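Local structure of alpha-14 giardin (Giardia lamblia, 3CHJ) at residues L108-R120 and K147-P159. The protein binds calcium and, as an annexin, phospholipid, and may act as a calcium-regulated structural element linking the membrane to the underlying axoneme. Numbering follows the deposited sequence.
Sequences LLTIETHEVREIR and KLINAVATGDRIP
The guanidinium of Arg120 presents its edge to the backbone carbonyls of Ala153 and Gly155, while Thr154 O lies over one face; that of Arg157 has Thr113 OG1 at its edge and is bound by Tyr196 O and Phe193 O. Within the all-helical annexin fold, the Arg120 bonds gather the last carbonyls of helix 144-154 and the first loop carbonyl; segments 113-120 and 147-154 cross at -77°. Arginine suits the place because its planar donors serve both kinds: NE donates to Ala153 O, in the last helical turn, at 2.7 Å, and NH2 reaches Gly155 O, in the following loop, at 2.7 Å, in the carbonyl plane on a lone pair. A chain extended from CG to NE carries the group this far. Weak bonds run from NH2 to Val152 O and Ala153 O.

Val116 sets CG1 against Val152 O and CG2 4.4 Å from Val152 CG1. Leucine's forked end suits position 109, spreading methyls between Leu148, Ile149 and Val152. Leu108 CD1 meets Ile149 CB at 4.0 Å. Compact Thr113 fits beside Arg157, OG1 3.4 Å from its CD, with CG2 near Asp156 OD1. A water accepts from Arg120 NH1 (3.1 Å) and donates to Gly155 O (2.9 Å).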
# COMPACT_ATOMS: atom_id res chain seq x y z
N LEU A 108 4.45 -4.84 2.01
CA LEU A 108 5.90 -4.79 2.19
C LEU A 108 6.60 -3.97 1.12
O LEU A 108 7.67 -3.41 1.40
CB LEU A 108 6.47 -6.20 2.27
CG LEU A 108 6.12 -6.87 3.60
CD1 LEU A 108 6.38 -8.37 3.54
CD2 LEU A 108 6.94 -6.21 4.74
N LEU A 109 6.02 -3.89 -0.07
CA LEU A 109 6.70 -3.25 -1.20
C LEU A 109 6.37 -1.77 -1.34
O LEU A 109 6.88 -1.11 -2.25
CB LEU A 109 6.47 -3.98 -2.52
CG LEU A 109 6.94 -5.43 -2.52
CD1 LEU A 109 6.70 -6.03 -3.92
CD2 LEU A 109 8.41 -5.50 -2.12
N THR A 110 5.53 -1.25 -0.45
CA THR A 110 5.10 0.16 -0.61
C THR A 110 5.31 0.98 0.65
O THR A 110 4.66 2.02 0.84
CB THR A 110 3.64 0.29 -1.05
OG1 THR A 110 2.79 -0.18 0.01
CG2 THR A 110 3.37 -0.47 -2.35
N ILE A 111 6.21 0.52 1.49
CA ILE A 111 6.62 1.27 2.68
C ILE A 111 8.12 1.55 2.70
O ILE A 111 8.94 0.79 2.17
CB ILE A 111 6.15 0.60 3.98
CG1 ILE A 111 6.74 -0.82 4.10
CG2 ILE A 111 4.63 0.62 4.00
CD1 ILE A 111 6.33 -1.57 5.35
N GLU A 112 8.48 2.65 3.34
CA GLU A 112 9.88 3.07 3.38
C GLU A 112 10.73 2.12 4.23
O GLU A 112 10.20 1.41 5.11
CB GLU A 112 9.98 4.51 3.91
CG GLU A 112 9.10 5.53 3.15
CD GLU A 112 9.53 5.75 1.70
OE1 GLU A 112 10.71 5.52 1.38
OE2 GLU A 112 8.68 6.16 0.89
N THR A 113 12.04 2.09 3.98
CA THR A 113 12.92 1.17 4.73
C THR A 113 12.85 1.44 6.23
O THR A 113 12.82 0.49 7.03
CB THR A 113 14.41 1.23 4.28
OG1 THR A 113 14.51 1.76 2.95
CG2 THR A 113 15.03 -0.17 4.33
N HIS A 114 12.81 2.72 6.62
CA HIS A 114 12.66 3.07 8.04
C HIS A 114 11.37 2.51 8.65
O HIS A 114 11.36 2.11 9.82
CB HIS A 114 12.81 4.59 8.29
CG HIS A 114 11.64 5.42 7.83
ND1 HIS A 114 10.52 5.61 8.61
CD2 HIS A 114 11.44 6.14 6.70
CE1 HIS A 114 9.66 6.39 7.96
NE2 HIS A 114 10.20 6.73 6.80
N GLU A 115 10.31 2.45 7.84
CA GLU A 115 9.02 1.94 8.28
C GLU A 115 9.07 0.42 8.41
O GLU A 115 8.43 -0.14 9.29
CB GLU A 115 7.91 2.34 7.31
CG GLU A 115 6.48 2.11 7.87
CD GLU A 115 6.05 3.13 8.94
OE1 GLU A 115 6.48 4.30 8.86
OE2 GLU A 115 5.27 2.76 9.84
N VAL A 116 9.82 -0.25 7.54
CA VAL A 116 9.99 -1.70 7.70
C VAL A 116 10.70 -1.99 9.03
O VAL A 116 10.31 -2.89 9.77
CB VAL A 116 10.81 -2.34 6.54
CG1 VAL A 116 10.94 -3.84 6.76
CG2 VAL A 116 10.11 -2.08 5.21
N ARG A 117 11.72 -1.20 9.32
CA ARG A 117 12.48 -1.36 10.57
C ARG A 117 11.55 -1.21 11.78
O ARG A 117 11.56 -2.02 12.71
CB ARG A 117 13.59 -0.32 10.62
CG ARG A 117 14.93 -0.83 11.17
CD ARG A 117 16.03 0.22 11.01
NE ARG A 117 15.88 0.96 9.76
CZ ARG A 117 16.42 2.15 9.50
NH1 ARG A 117 17.17 2.77 10.41
NH2 ARG A 117 16.21 2.72 8.32
N GLU A 118 10.70 -0.19 11.73
CA GLU A 118 9.77 0.09 12.81
C GLU A 118 8.79 -1.06 12.99
O GLU A 118 8.51 -1.51 14.11
CB GLU A 118 9.03 1.40 12.54
CG GLU A 118 8.00 1.76 13.60
CD GLU A 118 7.24 3.07 13.30
OE1 GLU A 118 7.17 3.51 12.13
OE2 GLU A 118 6.68 3.64 14.27
N ILE A 119 8.25 -1.57 11.88
CA ILE A 119 7.26 -2.63 12.03
C ILE A 119 7.83 -4.00 12.39
O ILE A 119 7.11 -4.80 12.95
CB ILE A 119 6.22 -2.69 10.86
CG1 ILE A 119 6.88 -3.13 9.56
CG2 ILE A 119 5.47 -1.35 10.73
CD1 ILE A 119 5.86 -3.50 8.47
N ARG A 120 9.11 -4.26 12.11
CA ARG A 120 9.72 -5.51 12.57
C ARG A 120 9.61 -5.58 14.09
O ARG A 120 9.23 -6.60 14.64
CB ARG A 120 11.20 -5.60 12.20
CG ARG A 120 11.45 -5.75 10.73
CD ARG A 120 12.96 -5.73 10.50
NE ARG A 120 13.23 -5.75 9.08
CZ ARG A 120 14.16 -5.02 8.48
NH1 ARG A 120 14.96 -4.20 9.17
NH2 ARG A 120 14.29 -5.14 7.17
N LYS A 147 10.85 -14.16 -2.97
CA LYS A 147 12.24 -13.78 -2.72
C LYS A 147 12.32 -12.26 -2.50
O LYS A 147 13.06 -11.78 -1.63
CB LYS A 147 13.14 -14.16 -3.90
CG LYS A 147 13.26 -15.65 -4.12
CD LYS A 147 14.21 -15.95 -5.28
CE LYS A 147 14.31 -17.43 -5.57
NZ LYS A 147 14.98 -18.17 -4.46
N LEU A 148 11.53 -11.51 -3.28
CA LEU A 148 11.57 -10.06 -3.20
C LEU A 148 11.04 -9.58 -1.84
O LEU A 148 11.71 -8.79 -1.17
CB LEU A 148 10.79 -9.42 -4.36
CG LEU A 148 10.72 -7.90 -4.33
CD1 LEU A 148 12.12 -7.28 -4.43
CD2 LEU A 148 9.84 -7.42 -5.45
N ILE A 149 9.83 -10.02 -1.44
CA ILE A 149 9.30 -9.54 -0.16
C ILE A 149 10.11 -10.07 1.04
O ILE A 149 10.22 -9.36 2.04
CB ILE A 149 7.79 -9.77 0.04
CG1 ILE A 149 7.46 -11.27 0.17
CG2 ILE A 149 7.02 -9.07 -1.08
CD1 ILE A 149 5.98 -11.53 0.54
N ASN A 150 10.68 -11.28 0.95
CA ASN A 150 11.56 -11.76 2.02
C ASN A 150 12.80 -10.87 2.15
O ASN A 150 13.24 -10.55 3.28
CB ASN A 150 12.00 -13.20 1.77
CG ASN A 150 10.89 -14.20 1.99
OD1 ASN A 150 9.96 -13.98 2.78
ND2 ASN A 150 10.98 -15.32 1.30
N ALA A 151 13.38 -10.48 1.01
CA ALA A 151 14.56 -9.62 1.05
C ALA A 151 14.22 -8.26 1.67
O ALA A 151 15.01 -7.67 2.43
CB ALA A 151 15.13 -9.45 -0.33
N VAL A 152 13.07 -7.72 1.30
CA VAL A 152 12.64 -6.45 1.85
C VAL A 152 12.32 -6.57 3.35
O VAL A 152 12.71 -5.71 4.14
CB VAL A 152 11.43 -5.91 1.06
CG1 VAL A 152 10.76 -4.75 1.77
CG2 VAL A 152 11.87 -5.53 -0.34
N ALA A 153 11.63 -7.65 3.72
CA ALA A 153 11.23 -7.83 5.12
C ALA A 153 12.41 -7.88 6.08
O ALA A 153 12.28 -7.43 7.20
CB ALA A 153 10.35 -9.08 5.29
N THR A 154 13.56 -8.40 5.63
CA THR A 154 14.72 -8.59 6.52
C THR A 154 15.93 -7.72 6.21
O THR A 154 16.91 -7.73 6.97
CB THR A 154 15.17 -10.07 6.51
OG1 THR A 154 15.55 -10.43 5.18
CG2 THR A 154 14.03 -10.97 6.98
N GLY A 155 15.89 -6.97 5.11
CA GLY A 155 17.07 -6.23 4.65
C GLY A 155 17.04 -4.73 4.85
O GLY A 155 16.25 -4.20 5.63
N ASP A 156 17.90 -4.04 4.13
CA ASP A 156 18.03 -2.60 4.21
C ASP A 156 18.24 -2.10 2.80
O ASP A 156 18.61 -2.86 1.91
CB ASP A 156 19.27 -2.25 5.07
CG ASP A 156 19.31 -0.78 5.52
OD1 ASP A 156 18.41 0.04 5.18
OD2 ASP A 156 20.28 -0.45 6.24
N ARG A 157 17.99 -0.81 2.60
CA ARG A 157 18.27 -0.15 1.34
C ARG A 157 19.41 0.84 1.58
O ARG A 157 19.26 1.79 2.34
CB ARG A 157 17.02 0.56 0.83
CG ARG A 157 15.95 -0.41 0.36
CD ARG A 157 14.73 0.33 -0.15
NE ARG A 157 13.67 -0.63 -0.46
CZ ARG A 157 13.56 -1.31 -1.59
NH1 ARG A 157 14.41 -1.12 -2.60
NH2 ARG A 157 12.55 -2.18 -1.75
N ILE A 158 20.54 0.59 0.94
CA ILE A 158 21.75 1.36 1.20
C ILE A 158 22.29 2.04 -0.07
O ILE A 158 22.22 1.44 -1.15
CB ILE A 158 22.86 0.49 1.89
CG1 ILE A 158 23.51 -0.53 0.93
CG2 ILE A 158 22.34 -0.15 3.20
CD1 ILE A 158 22.59 -1.53 0.22
N PRO A 159 22.80 3.28 0.06
CA PRO A 159 23.33 4.00 -1.11
C PRO A 159 24.48 3.30 -1.82
O PRO A 159 25.25 2.56 -1.20
CB PRO A 159 23.78 5.34 -0.53
CG PRO A 159 22.97 5.50 0.73
CD PRO A 159 22.89 4.11 1.27
O HOH W 1 9.92 -1.71 -1.36
O HOH W 2 16.90 -2.33 7.72